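Long-range contacts in cytosine deaminase (Klebsiella pneumoniae, PDB 4R7W), which catalyses the hydrolytic deamination of cytosine to uracil and ammonia, probably using the iron(II) ion held at the C-terminal end of its amidohydrolase barrel: residues Q145-P150 against A172-G177; E54-L59 against R115-V120; C210-D215 against H241-G246; S269-S274 against V303-D308. One frame throughout, in Å; residues are numbered along the deposited sequence.

Contact 1: Q145-P150 against A172-G177; sequences QIVAFP and ADVVGG. With O7U ((2R)-2-amino-2,5-dihydro-1,5,2-diazaphosphinin-6(1H)-one 2-oxide), chain M.
V147 packs against V174 between two neighbouring parallel strands of the (beta/alpha)8 barrel, 143-149 and 174-175, which with the intervening helix 160-170 form a beta-alpha-beta unit. The V147 side chain shows how such strands interlock. Its CB stands beside that of V174. CG2 then presses on V174 CB at 3.5 Å, tighter than usual for two carbons, while CG1, anti to the backbone N (chi1 -174°), reaches along the strand to G176 N at 3.5 Å. Backbone hydrogen bonds tie the strands: V174 N to I146 O, A148 N to V174 O at 2.9 Å, and G176 N to A148 O from above its carbonyl plane. On the other side of the sheet, the methyls of A148 and A172 meet. Farther along, the edge of the F149 ring faces G177 O, and its CZ reaches the ligand O7U. At the opposite end D173 reaches over to the strand, OD1 pairing with K135 while OD2 accepts I146 N through its anti lone pair at 2.7 Å.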
loop_
_atom_site.group_PDB
_atom_site.type_symbol
_atom_site.label_atom_id
_atom_site.label_comp_id
_atom_site.label_asym_id
_atom_site.label_seq_id
_atom_site.Cartn_x
_atom_site.Cartn_y
_atom_site.Cartn_z
ATOM N N GLN B 145 9.378 -24.231 -3.808
ATOM C CA GLN B 145 9.241 -25.143 -2.668
ATOM C C GLN B 145 7.754 -25.378 -2.397
ATOM O O GLN B 145 6.936 -24.467 -2.590
ATOM C CB GLN B 145 9.902 -24.557 -1.417
ATOM C CG GLN B 145 11.400 -24.309 -1.550
ATOM C CD GLN B 145 12.032 -23.749 -0.277
ATOM O OE1 GLN B 145 11.362 -23.532 0.739
ATOM N NE2 GLN B 145 13.337 -23.515 -0.333
ATOM N N ILE B 146 7.400 -26.584 -1.955
ATOM C CA ILE B 146 5.991 -26.922 -1.676
ATOM C C ILE B 146 5.769 -27.291 -0.209
ATOM O O ILE B 146 6.443 -28.189 0.313
ATOM C CB ILE B 146 5.518 -28.089 -2.556
ATOM C CG1 ILE B 146 5.676 -27.737 -4.051
ATOM C CG2 ILE B 146 4.099 -28.501 -2.188
ATOM C CD1 ILE B 146 5.271 -28.876 -4.995
ATOM N N VAL B 147 4.841 -26.591 0.455
ATOM C CA VAL B 147 4.488 -26.906 1.842
ATOM C C VAL B 147 3.224 -27.763 1.960
ATOM O O VAL B 147 2.173 -27.433 1.401
ATOM C CB VAL B 147 4.303 -25.632 2.706
ATOM C CG1 VAL B 147 4.071 -26.010 4.175
ATOM C CG2 VAL B 147 5.499 -24.707 2.577
ATOM N N ALA B 148 3.337 -28.868 2.688
ATOM C CA ALA B 148 2.180 -29.690 3.047
ATOM C C ALA B 148 1.362 -28.981 4.136
ATOM O O ALA B 148 1.672 -29.079 5.329
ATOM C CB ALA B 148 2.641 -31.047 3.533
ATOM N N PHE B 149 0.321 -28.280 3.712
ATOM C CA PHE B 149 -0.445 -27.406 4.593
ATOM C C PHE B 149 -1.783 -28.052 4.918
ATOM O O PHE B 149 -2.602 -28.246 4.021
ATOM C CB PHE B 149 -0.700 -26.075 3.892
ATOM C CG PHE B 149 -1.584 -25.127 4.668
ATOM C CD1 PHE B 149 -1.348 -24.872 6.014
ATOM C CD2 PHE B 149 -2.627 -24.464 4.034
ATOM C CE1 PHE B 149 -2.162 -23.986 6.726
ATOM C CE2 PHE B 149 -3.436 -23.574 4.731
ATOM C CZ PHE B 149 -3.199 -23.337 6.078
ATOM N N PRO B 150 -2.003 -28.402 6.194
ATOM C CA PRO B 150 -3.282 -29.035 6.556
ATOM C C PRO B 150 -4.335 -27.988 6.929
ATOM O O PRO B 150 -4.538 -27.717 8.097
ATOM C CB PRO B 150 -2.905 -29.893 7.766
ATOM C CG PRO B 150 -1.853 -29.059 8.469
ATOM C CD PRO B 150 -1.067 -28.354 7.334
ATOM N N ALA B 172 6.666 -33.333 -0.762
ATOM C CA ALA B 172 6.537 -31.962 -0.262
ATOM C C ALA B 172 7.856 -31.591 0.429
ATOM O O ALA B 172 8.410 -32.395 1.178
ATOM C CB ALA B 172 5.351 -31.847 0.698
ATOM N N ASP B 173 8.390 -30.407 0.132
ATOM C CA ASP B 173 9.698 -30.017 0.656
ATOM C C ASP B 173 9.586 -29.528 2.095
ATOM O O ASP B 173 10.558 -29.532 2.852
ATOM C CB ASP B 173 10.308 -28.897 -0.195
ATOM C CG ASP B 173 10.155 -29.141 -1.679
ATOM O OD1 ASP B 173 10.973 -29.894 -2.247
ATOM O OD2 ASP B 173 9.223 -28.575 -2.283
ATOM N N VAL B 174 8.396 -29.078 2.462
ATOM C CA VAL B 174 8.210 -28.405 3.742
ATOM C C VAL B 174 6.978 -28.926 4.474
ATOM O O VAL B 174 5.941 -29.201 3.860
ATOM C CB VAL B 174 8.036 -26.893 3.535
ATOM C CG1 VAL B 174 8.090 -26.150 4.870
ATOM C CG2 VAL B 174 9.088 -26.352 2.563
ATOM N N VAL B 175 7.092 -29.049 5.793
ATOM C CA VAL B 175 5.971 -29.494 6.597
ATOM C C VAL B 175 5.298 -28.270 7.205
ATOM O O VAL B 175 5.942 -27.498 7.910
ATOM C CB VAL B 175 6.432 -30.439 7.722
ATOM C CG1 VAL B 175 5.239 -30.892 8.561
ATOM C CG2 VAL B 175 7.197 -31.628 7.140
ATOM N N GLY B 176 4.004 -28.112 6.930
ATOM C CA GLY B 176 3.215 -27.025 7.490
ATOM C C GLY B 176 2.309 -27.435 8.641
ATOM O O GLY B 176 2.395 -28.547 9.174
ATOM N N GLY B 177 1.424 -26.527 9.037
ATOM C CA GLY B 177 0.557 -26.786 10.169
ATOM C C GLY B 177 -0.330 -25.592 10.450
ATOM O O GLY B 177 -0.156 -24.533 9.857
HETATM N N1 O7U M . -5.363 -20.262 4.802
HETATM C C2 O7U M . -4.976 -19.861 6.083
HETATM O O2 O7U M . -5.102 -20.524 7.126
HETATM N N3 O7U M . -4.386 -18.627 6.233
HETATM N N4 O7U M . -4.694 -16.075 5.372
HETATM O O4 O7U M . -2.617 -17.346 5.247
HETATM P P4 O7U M . -4.047 -17.543 5.080
HETATM C C5 O7U M . -4.627 -18.239 3.545
HETATM C C6 O7U M . -5.153 -19.407 3.634
#

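Contact 2: E54-L59 against R115-V120; sequences EPHIHL and RTHVDV. With FE2 (Fe (II) ion), chain L; O7U ((2R)-2-amino-2,5-dihydro-1,5,2-diazaphosphinin-6(1H)-one 2-oxide), chain M.
H117 by its backbone and T116 by its hydroxyl hold residues I57 to L59. Three backbone hydrogen bonds run along the parallel pair: R115 N to E54 O, I57 N to R115 O, and H117 N to I57 O, the last 2.8 Å long. T116 OG1 sits anti to its backbone N (chi1 -172°), which carries it across to accept L59 N at 2.9 Å; the side chain of L59 lies against the same hydroxyl, its CB 3.3 Å from T116 OG1.

The imidazoles form the dense part of the contact. H117 NE2 lies over one face of H56, 3.4 Å from H56 CE1, with the two rings inclined at 35°. H117 CB covers one face of H58, and O7U C5 and C6 cover the opposite face, which probably limits how far the H58 ring can tilt. At the P55 end a water, not a direct bond, joins P55 to H117: it donates to P55 O at 2.7 Å and hydrogen-bonds H117 NE2. S240 hydrogen-bonds H56 ND1 and so helps fix that ring's rotation. H56 NE2 and H58 NE2 each bind the iron at 2.3 Å, with H209, D308 and O7U O4 completing its shell. This is the HxH metal motif at the end of the first barrel strand, a hallmark of the amidohydrolase superfamily.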
loop_
_atom_site.group_PDB
_atom_site.type_symbol
_atom_site.label_atom_id
_atom_site.label_comp_id
_atom_site.label_asym_id
_atom_site.label_seq_id
_atom_site.Cartn_x
_atom_site.Cartn_y
_atom_site.Cartn_z
ATOM N N GLU B 54 9.235 -14.779 -2.982
ATOM C CA GLU B 54 7.895 -14.834 -2.412
ATOM C C GLU B 54 7.919 -16.027 -1.485
ATOM O O GLU B 54 7.809 -17.149 -1.946
ATOM C CB GLU B 54 6.845 -15.018 -3.511
ATOM C CG GLU B 54 5.429 -15.194 -2.984
ATOM C CD GLU B 54 5.125 -14.242 -1.851
ATOM O OE1 GLU B 54 4.718 -13.105 -2.129
ATOM O OE2 GLU B 54 5.313 -14.617 -0.681
ATOM N N PRO B 55 8.146 -15.796 -0.184
ATOM C CA PRO B 55 8.373 -16.929 0.711
ATOM C C PRO B 55 7.079 -17.499 1.279
ATOM O O PRO B 55 7.141 -18.393 2.109
ATOM C CB PRO B 55 9.168 -16.307 1.845
ATOM C CG PRO B 55 8.574 -14.922 1.947
ATOM C CD PRO B 55 8.282 -14.505 0.517
ATOM N N HIS B 56 5.935 -16.993 0.852
ATOM C CA HIS B 56 4.672 -17.497 1.394
ATOM C C HIS B 56 3.499 -17.162 0.486
ATOM O O HIS B 56 2.998 -16.036 0.502
ATOM C CB HIS B 56 4.425 -16.918 2.799
ATOM C CG HIS B 56 3.247 -17.521 3.505
ATOM N ND1 HIS B 56 3.337 -18.071 4.765
ATOM C CD2 HIS B 56 1.958 -17.671 3.122
ATOM C CE1 HIS B 56 2.152 -18.520 5.136
ATOM N NE2 HIS B 56 1.300 -18.285 4.158
ATOM N N ILE B 57 3.050 -18.141 -0.292
ATOM C CA ILE B 57 1.875 -17.957 -1.143
ATOM C C ILE B 57 1.016 -19.231 -1.253
ATOM O O ILE B 57 1.498 -20.335 -1.014
ATOM C CB ILE B 57 2.274 -17.460 -2.538
ATOM C CG1 ILE B 57 1.070 -16.852 -3.265
ATOM C CG2 ILE B 57 2.935 -18.585 -3.345
ATOM C CD1 ILE B 57 1.426 -16.095 -4.525
ATOM N N HIS B 58 -0.263 -19.073 -1.595
ATOM C CA HIS B 58 -1.135 -20.225 -1.788
ATOM C C HIS B 58 -1.464 -20.423 -3.263
ATOM O O HIS B 58 -2.495 -19.960 -3.740
ATOM C CB HIS B 58 -2.423 -20.064 -0.989
ATOM C CG HIS B 58 -2.221 -20.161 0.491
ATOM N ND1 HIS B 58 -2.525 -21.296 1.212
ATOM C CD2 HIS B 58 -1.731 -19.269 1.383
ATOM C CE1 HIS B 58 -2.225 -21.102 2.484
ATOM N NE2 HIS B 58 -1.734 -19.883 2.609
ATOM N N LEU B 59 -0.595 -21.118 -3.985
ATOM C CA LEU B 59 -0.834 -21.349 -5.410
ATOM C C LEU B 59 -2.020 -22.287 -5.708
ATOM O O LEU B 59 -2.583 -22.267 -6.801
ATOM C CB LEU B 59 0.427 -21.874 -6.080
ATOM C CG LEU B 59 1.541 -20.830 -6.156
ATOM C CD1 LEU B 59 2.710 -21.360 -6.971
ATOM C CD2 LEU B 59 1.013 -19.514 -6.729
ATOM N N ARG B 115 7.811 -20.093 -2.247
ATOM C CA ARG B 115 7.399 -21.200 -1.387
ATOM C C ARG B 115 5.884 -21.187 -1.306
ATOM O O ARG B 115 5.302 -20.242 -0.774
ATOM C CB ARG B 115 7.994 -21.067 0.014
ATOM C CG ARG B 115 7.347 -21.993 1.032
ATOM C CD ARG B 115 7.953 -21.845 2.413
ATOM N NE ARG B 115 9.299 -22.399 2.492
ATOM C CZ ARG B 115 10.083 -22.331 3.567
ATOM N NH1 ARG B 115 9.672 -21.703 4.658
ATOM N NH2 ARG B 115 11.295 -22.876 3.547
ATOM N N THR B 116 5.246 -22.215 -1.872
ATOM C CA THR B 116 3.795 -22.292 -1.856
ATOM C C THR B 116 3.297 -23.294 -0.832
ATOM O O THR B 116 3.895 -24.342 -0.623
ATOM C CB THR B 116 3.179 -22.647 -3.232
ATOM O OG1 THR B 116 1.753 -22.526 -3.154
ATOM C CG2 THR B 116 3.513 -24.087 -3.631
ATOM N N HIS B 117 2.202 -22.931 -0.173
ATOM C CA HIS B 117 1.451 -23.862 0.657
ATOM C C HIS B 117 0.406 -24.518 -0.231
ATOM O O HIS B 117 -0.061 -23.927 -1.212
ATOM C CB HIS B 117 0.804 -23.127 1.834
ATOM C CG HIS B 117 1.802 -22.599 2.817
ATOM N ND1 HIS B 117 2.084 -23.232 4.006
ATOM C CD2 HIS B 117 2.616 -21.517 2.764
ATOM C CE1 HIS B 117 3.025 -22.563 4.648
ATOM N NE2 HIS B 117 3.359 -21.512 3.920
ATOM N N VAL B 118 0.095 -25.770 0.078
ATOM C CA VAL B 118 -0.896 -26.518 -0.662
ATOM C C VAL B 118 -1.725 -27.233 0.378
ATOM O O VAL B 118 -1.184 -27.931 1.237
ATOM C CB VAL B 118 -0.239 -27.570 -1.574
ATOM C CG1 VAL B 118 -1.271 -28.201 -2.490
ATOM C CG2 VAL B 118 0.863 -26.940 -2.386
ATOM N N ASP B 119 -3.033 -27.038 0.321
ATOM C CA ASP B 119 -3.933 -27.738 1.230
ATOM C C ASP B 119 -3.898 -29.245 1.012
ATOM O O ASP B 119 -4.300 -29.751 -0.040
ATOM C CB ASP B 119 -5.347 -27.212 1.050
ATOM C CG ASP B 119 -6.322 -27.765 2.080
ATOM O OD1 ASP B 119 -7.511 -27.437 1.952
ATOM O OD2 ASP B 119 -5.911 -28.497 3.012
ATOM N N VAL B 120 -3.415 -29.971 2.012
ATOM C CA VAL B 120 -3.396 -31.429 1.932
ATOM C C VAL B 120 -4.556 -32.071 2.708
ATOM O O VAL B 120 -4.636 -33.292 2.772
ATOM C CB VAL B 120 -2.053 -32.026 2.410
ATOM C CG1 VAL B 120 -0.894 -31.483 1.543
ATOM C CG2 VAL B 120 -1.821 -31.711 3.882
HETATM FE FE FE2 L . -1.000 -18.377 4.208
HETATM N N1 O7U M . -5.363 -20.262 4.802
HETATM C C2 O7U M . -4.976 -19.861 6.083
HETATM O O2 O7U M . -5.102 -20.524 7.126
HETATM N N3 O7U M . -4.386 -18.627 6.233
HETATM N N4 O7U M . -4.694 -16.075 5.372
HETATM O O4 O7U M . -2.617 -17.346 5.247
HETATM P P4 O7U M . -4.047 -17.543 5.080
HETATM C C5 O7U M . -4.627 -18.239 3.545
HETATM C C6 O7U M . -5.153 -19.407 3.634
HETATM O O HOH W 1 5.622 -19.535 3.989
#

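Contact 3: C210-D215 against H241-G246; sequences CDEIDD and HTCAMG. With O7U ((2R)-2-amino-2,5-dihydro-1,5,2-diazaphosphinin-6(1H)-one 2-oxide), chain M.
O7U O4, already bound to iron, also accepts a hydrogen bond from H241 NE2 at 2.9 Å, and the H241 ring that delivers it is stacked against E212. The two residues sit on loops that follow barrel strands 205-210 and 237-241, at the end of the barrel where iron and ligand lie. The glutamate carboxylate lies flat on one imidazole face, the planes only 13° apart, with E212 CD above the ring centre and 3.5 Å from H241 NE2; CG adds a CH-pi contact over the same face. With its chain fully extended and CG anti to the backbone N (chi1 -167°), E212 spans the ring and places both oxygens at the ligand. OE1 accepts O7U N4 and OE2 accepts O7U N3, each at 2.8 Å, and two bonds from separate N-H groups would hold the carboxylate's rotation.

Behind this pair A244 N donates to D211 O at 3.1 Å, and the methyl of A244 meets D211 CB. A weak bond runs from T242 N to C210 O, and a water links D214 OD2 to C243 O. The D211 carboxylate turns instead to S218 and the start of helix 220-230. The bonds imply a division of labour: E212 reads two N-H groups of O7U, while H241 donates to the phosphoryl oxygen on the metal.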
loop_
_atom_site.group_PDB
_atom_site.type_symbol
_atom_site.label_atom_id
_atom_site.label_comp_id
_atom_site.label_asym_id
_atom_site.label_seq_id
_atom_site.Cartn_x
_atom_site.Cartn_y
_atom_site.Cartn_z
ATOM N N CYS B 210 1.177 -19.971 12.120
ATOM C CA CYS B 210 1.263 -20.022 13.560
ATOM C C CYS B 210 0.550 -18.844 14.188
ATOM O O CYS B 210 0.942 -17.692 13.988
ATOM C CB CYS B 210 2.713 -20.026 13.990
ATOM S SG CYS B 210 2.961 -20.570 15.651
ATOM N N ASP B 211 -0.511 -19.151 14.933
ATOM C CA ASP B 211 -1.279 -18.147 15.663
ATOM C C ASP B 211 -1.827 -17.040 14.752
ATOM O O ASP B 211 -1.665 -15.838 15.051
ATOM C CB ASP B 211 -0.431 -17.542 16.784
ATOM C CG ASP B 211 0.092 -18.588 17.767
ATOM O OD1 ASP B 211 1.309 -18.579 18.055
ATOM O OD2 ASP B 211 -0.718 -19.380 18.296
ATOM N N GLU B 212 -2.461 -17.429 13.645
ATOM C CA GLU B 212 -3.083 -16.433 12.760
ATOM C C GLU B 212 -4.438 -16.000 13.281
ATOM O O GLU B 212 -5.466 -16.315 12.684
ATOM C CB GLU B 212 -3.226 -16.932 11.318
ATOM C CG GLU B 212 -3.571 -15.788 10.322
ATOM C CD GLU B 212 -3.766 -16.264 8.887
ATOM O OE1 GLU B 212 -3.933 -15.405 7.989
ATOM O OE2 GLU B 212 -3.757 -17.496 8.660
ATOM N N ILE B 213 -4.440 -15.278 14.396
ATOM C CA ILE B 213 -5.684 -14.912 15.054
ATOM C C ILE B 213 -5.379 -13.806 16.058
ATOM O O ILE B 213 -4.224 -13.652 16.461
ATOM C CB ILE B 213 -6.287 -16.161 15.766
ATOM C CG1 ILE B 213 -7.657 -15.875 16.365
ATOM C CG2 ILE B 213 -5.339 -16.679 16.833
ATOM C CD1 ILE B 213 -8.320 -17.146 16.940
ATOM N N ASP B 214 -6.387 -13.018 16.443
ATOM C CA ASP B 214 -6.150 -11.879 17.334
ATOM C C ASP B 214 -6.301 -12.190 18.829
ATOM O O ASP B 214 -6.280 -11.280 19.658
ATOM C CB ASP B 214 -7.051 -10.698 16.960
ATOM C CG ASP B 214 -6.697 -10.098 15.623
ATOM O OD1 ASP B 214 -7.620 -9.743 14.852
ATOM O OD2 ASP B 214 -5.488 -9.979 15.348
ATOM N N ASP B 215 -6.451 -13.465 19.165
ATOM C CA ASP B 215 -6.550 -13.902 20.557
ATOM C C ASP B 215 -5.165 -13.851 21.214
ATOM O O ASP B 215 -4.267 -14.561 20.783
ATOM C CB ASP B 215 -7.100 -15.336 20.586
ATOM C CG ASP B 215 -7.250 -15.903 22.002
ATOM O OD1 ASP B 215 -7.641 -17.080 22.119
ATOM O OD2 ASP B 215 -6.983 -15.200 22.989
ATOM N N HIS B 241 2.986 -15.773 9.918
ATOM C CA HIS B 241 1.975 -14.906 10.522
ATOM C C HIS B 241 2.305 -14.445 11.933
ATOM O O HIS B 241 2.785 -13.328 12.126
ATOM C CB HIS B 241 0.582 -15.539 10.467
ATOM C CG HIS B 241 0.056 -15.698 9.078
ATOM N ND1 HIS B 241 -0.180 -14.622 8.250
ATOM C CD2 HIS B 241 -0.289 -16.804 8.373
ATOM C CE1 HIS B 241 -0.644 -15.059 7.093
ATOM N NE2 HIS B 241 -0.711 -16.380 7.136
ATOM N N THR B 242 2.046 -15.309 12.909
ATOM C CA THR B 242 2.207 -14.971 14.318
ATOM C C THR B 242 1.469 -13.671 14.656
ATOM O O THR B 242 1.957 -12.853 15.428
ATOM C CB THR B 242 3.697 -14.976 14.789
ATOM O OG1 THR B 242 4.451 -13.916 14.155
ATOM C CG2 THR B 242 4.352 -16.338 14.486
ATOM N N CYS B 243 0.289 -13.494 14.060
ATOM C CA CYS B 243 -0.512 -12.282 14.292
ATOM C C CYS B 243 -0.833 -12.061 15.769
ATOM O O CYS B 243 -0.915 -10.918 16.229
ATOM C CB CYS B 243 -1.812 -12.309 13.490
ATOM S SG CYS B 243 -1.629 -12.610 11.720
ATOM N N ALA B 244 -1.023 -13.153 16.511
ATOM C CA ALA B 244 -1.321 -13.044 17.941
ATOM C C ALA B 244 -0.242 -12.304 18.735
ATOM O O ALA B 244 -0.548 -11.647 19.738
ATOM C CB ALA B 244 -1.588 -14.419 18.553
ATOM N N MET B 245 1.014 -12.404 18.293
ATOM C CA MET B 245 2.105 -11.654 18.931
ATOM C C MET B 245 1.814 -10.151 18.917
ATOM O O MET B 245 2.164 -9.421 19.855
ATOM C CB MET B 245 3.446 -11.931 18.240
ATOM C CG MET B 245 4.641 -11.515 19.067
ATOM S SD MET B 245 6.166 -11.350 18.089
ATOM C CE MET B 245 6.334 -12.983 17.365
ATOM N N GLY B 246 1.164 -9.675 17.860
ATOM C CA GLY B 246 0.772 -8.272 17.805
ATOM C C GLY B 246 -0.255 -7.881 18.865
ATOM O O GLY B 246 -0.679 -6.717 18.952
HETATM N N1 O7U M . -5.363 -20.262 4.802
HETATM C C2 O7U M . -4.976 -19.861 6.083
HETATM O O2 O7U M . -5.102 -20.524 7.126
HETATM N N3 O7U M . -4.386 -18.627 6.233
HETATM N N4 O7U M . -4.694 -16.075 5.372
HETATM O O4 O7U M . -2.617 -17.346 5.247
HETATM P P4 O7U M . -4.047 -17.543 5.080
HETATM C C5 O7U M . -4.627 -18.239 3.545
HETATM C C6 O7U M . -5.153 -19.407 3.634
HETATM O O HOH W 2 -3.078 -9.374 16.612
#

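Contact 4: S269-S274 against V303-D308; sequences SCPTES and VCFAQD. With FE2 (Fe (II) ion), chain L; O7U ((2R)-2-amino-2,5-dihydro-1,5,2-diazaphosphinin-6(1H)-one 2-oxide), chain M.
S269 makes the strand-like part of this contact with C304 and A306. Its N donates to C304 O at 2.8 Å, and its O takes a weak bond from A306 N while lying at the edge of the F305 ring. C270, the N-cap of helix 271-277, follows. Its SG, anti to the carbonyl carbon (chi1 -52°), rests on the A306 methyl and comes within 3.4 Å of D308 OD1. P271 opens the helix and sets its CD against F305 CD1 at 3.7 Å, the two side chains crossing at about a right angle.

At T272 water takes over. One molecule joins OG1 to A306 O; a second joins OG1 to E273 OE1 and Q307 O, its bond to Q307 O 2.7 Å long. T272 also packs on H331 of the second subunit. E273 then bends at chi2 (91°), laying its carboxylate over that of D308 with the planes 21° apart. The two acids come close without bonding, E273 OE2 being 4.1 Å from D308 OD1, and each has a partner of its own. S309 hydrogen-bonds E273 OE2, whereas D308 OD2 binds the iron at 2.4 Å, beside H56, H58 and H209. An aspartate ligand just beyond the eighth barrel strand is typical of the amidohydrolase metal site.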
loop_
_atom_site.group_PDB
_atom_site.type_symbol
_atom_site.label_atom_id
_atom_site.label_comp_id
_atom_site.label_asym_id
_atom_site.label_seq_id
_atom_site.Cartn_x
_atom_site.Cartn_y
_atom_site.Cartn_z
ATOM N N SER B 269 5.852 -12.412 7.730
ATOM C CA SER B 269 4.658 -11.586 7.993
ATOM C C SER B 269 3.990 -11.232 6.667
ATOM O O SER B 269 4.675 -11.007 5.663
ATOM C CB SER B 269 5.029 -10.317 8.778
ATOM O OG SER B 269 3.887 -9.522 9.090
ATOM N N CYS B 270 2.664 -11.216 6.651
ATOM C CA CYS B 270 1.924 -10.892 5.437
ATOM C C CYS B 270 1.029 -9.661 5.643
ATOM O O CYS B 270 -0.184 -9.791 5.855
ATOM C CB CYS B 270 1.106 -12.104 4.996
ATOM S SG CYS B 270 2.082 -13.658 4.858
ATOM N N PRO B 271 1.624 -8.458 5.580
ATOM C CA PRO B 271 0.960 -7.210 6.001
ATOM C C PRO B 271 -0.324 -6.861 5.247
ATOM O O PRO B 271 -1.247 -6.344 5.874
ATOM C CB PRO B 271 2.028 -6.146 5.736
ATOM C CG PRO B 271 2.897 -6.743 4.668
ATOM C CD PRO B 271 2.971 -8.197 5.048
ATOM N N THR B 272 -0.394 -7.103 3.941
ATOM C CA THR B 272 -1.633 -6.814 3.234
ATOM C C THR B 272 -2.705 -7.843 3.602
ATOM O O THR B 272 -3.879 -7.512 3.700
ATOM C CB THR B 272 -1.463 -6.791 1.712
ATOM O OG1 THR B 272 -0.852 -8.013 1.277
ATOM C CG2 THR B 272 -0.622 -5.588 1.272
ATOM N N GLU B 273 -2.290 -9.084 3.826
ATOM C CA GLU B 273 -3.253 -10.139 4.098
ATOM C C GLU B 273 -3.847 -9.953 5.485
ATOM O O GLU B 273 -5.058 -10.070 5.682
ATOM C CB GLU B 273 -2.583 -11.510 4.015
ATOM C CG GLU B 273 -3.556 -12.673 4.049
ATOM C CD GLU B 273 -4.003 -13.080 2.664
ATOM O OE1 GLU B 273 -3.720 -12.329 1.699
ATOM O OE2 GLU B 273 -4.621 -14.160 2.536
ATOM N N SER B 274 -2.982 -9.679 6.454
ATOM C CA SER B 274 -3.436 -9.520 7.837
ATOM C C SER B 274 -4.134 -8.174 8.102
ATOM O O SER B 274 -5.066 -8.114 8.902
ATOM C CB SER B 274 -2.285 -9.769 8.817
ATOM O OG SER B 274 -1.765 -11.091 8.672
ATOM N N VAL B 303 13.218 -11.927 9.940
ATOM C CA VAL B 303 11.810 -11.789 9.587
ATOM C C VAL B 303 11.709 -11.225 8.167
ATOM O O VAL B 303 12.600 -10.475 7.729
ATOM C CB VAL B 303 11.061 -10.862 10.612
ATOM C CG1 VAL B 303 11.669 -9.472 10.614
ATOM C CG2 VAL B 303 9.577 -10.795 10.316
ATOM N N CYS B 304 10.642 -11.582 7.449
ATOM C CA CYS B 304 10.453 -11.098 6.075
ATOM C C CYS B 304 8.983 -10.977 5.674
ATOM O O CYS B 304 8.086 -11.409 6.412
ATOM C CB CYS B 304 11.205 -11.990 5.083
ATOM S SG CYS B 304 10.621 -13.678 5.092
ATOM N N PHE B 305 8.738 -10.390 4.507
ATOM C CA PHE B 305 7.380 -10.086 4.065
ATOM C C PHE B 305 6.925 -11.005 2.925
ATOM O O PHE B 305 7.746 -11.539 2.176
ATOM C CB PHE B 305 7.269 -8.619 3.629
ATOM C CG PHE B 305 7.306 -7.610 4.769
ATOM C CD1 PHE B 305 6.532 -7.784 5.909
ATOM C CD2 PHE B 305 8.094 -6.468 4.667
ATOM C CE1 PHE B 305 6.551 -6.838 6.947
ATOM C CE2 PHE B 305 8.123 -5.516 5.692
ATOM C CZ PHE B 305 7.350 -5.702 6.837
ATOM N N ALA B 306 5.609 -11.194 2.808
ATOM C CA ALA B 306 5.045 -12.068 1.778
ATOM C C ALA B 306 3.632 -11.659 1.399
ATOM O O ALA B 306 2.887 -11.134 2.229
ATOM C CB ALA B 306 5.052 -13.521 2.252
ATOM N N GLN B 307 3.253 -11.958 0.157
ATOM C CA GLN B 307 1.916 -11.645 -0.372
ATOM C C GLN B 307 0.795 -12.537 0.180
ATOM O O GLN B 307 -0.355 -12.098 0.314
ATOM C CB GLN B 307 1.924 -11.751 -1.908
ATOM C CG GLN B 307 2.865 -10.768 -2.592
ATOM C CD GLN B 307 2.998 -10.991 -4.093
ATOM O OE1 GLN B 307 2.151 -10.550 -4.877
ATOM N NE2 GLN B 307 4.072 -11.670 -4.503
ATOM N N ASP B 308 1.131 -13.799 0.438
ATOM C CA ASP B 308 0.186 -14.792 0.955
ATOM C C ASP B 308 -0.852 -15.251 -0.072
ATOM O O ASP B 308 -0.919 -16.435 -0.405
ATOM C CB ASP B 308 -0.526 -14.258 2.200
ATOM C CG ASP B 308 -0.932 -15.345 3.145
ATOM O OD1 ASP B 308 -1.010 -15.043 4.341
ATOM O OD2 ASP B 308 -1.159 -16.487 2.697
HETATM FE FE FE2 L . -1.000 -18.377 4.208
HETATM N N1 O7U M . -5.363 -20.262 4.802
HETATM C C2 O7U M . -4.976 -19.861 6.083
HETATM O O2 O7U M . -5.102 -20.524 7.126
HETATM N N3 O7U M . -4.386 -18.627 6.233
HETATM N N4 O7U M . -4.694 -16.075 5.372
HETATM O O4 O7U M . -2.617 -17.346 5.247
HETATM P P4 O7U M . -4.047 -17.543 5.080
HETATM C C5 O7U M . -4.627 -18.239 3.545
HETATM C C6 O7U M . -5.153 -19.407 3.634
HETATM O O HOH W 3 0.825 -9.487 2.653
HETATM O O HOH W 4 -2.144 -10.131 0.331
#

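How the contacts relate
The four contacts follow one another along the chain and border the same ligand, O7U. Contacts 1 and 2, with centres 8 Å apart, are continuous in the sheet: V147 N lies 2.7 Å from T116 O, a probable hydrogen bond. Contacts 2 and 4 close the barrel, where H58 N approaches D308 O at 3.0 Å and E54 OE1 approaches Q307 NE2 at 2.8 Å; together they give the iron three of its protein ligands. Contact 3 brings H241 beside H56 of contact 2 and D308 of contact 4. Contacts 1 and 3, about 20 Å apart between centres, do not touch, yet both meet O7U from their own strand ends.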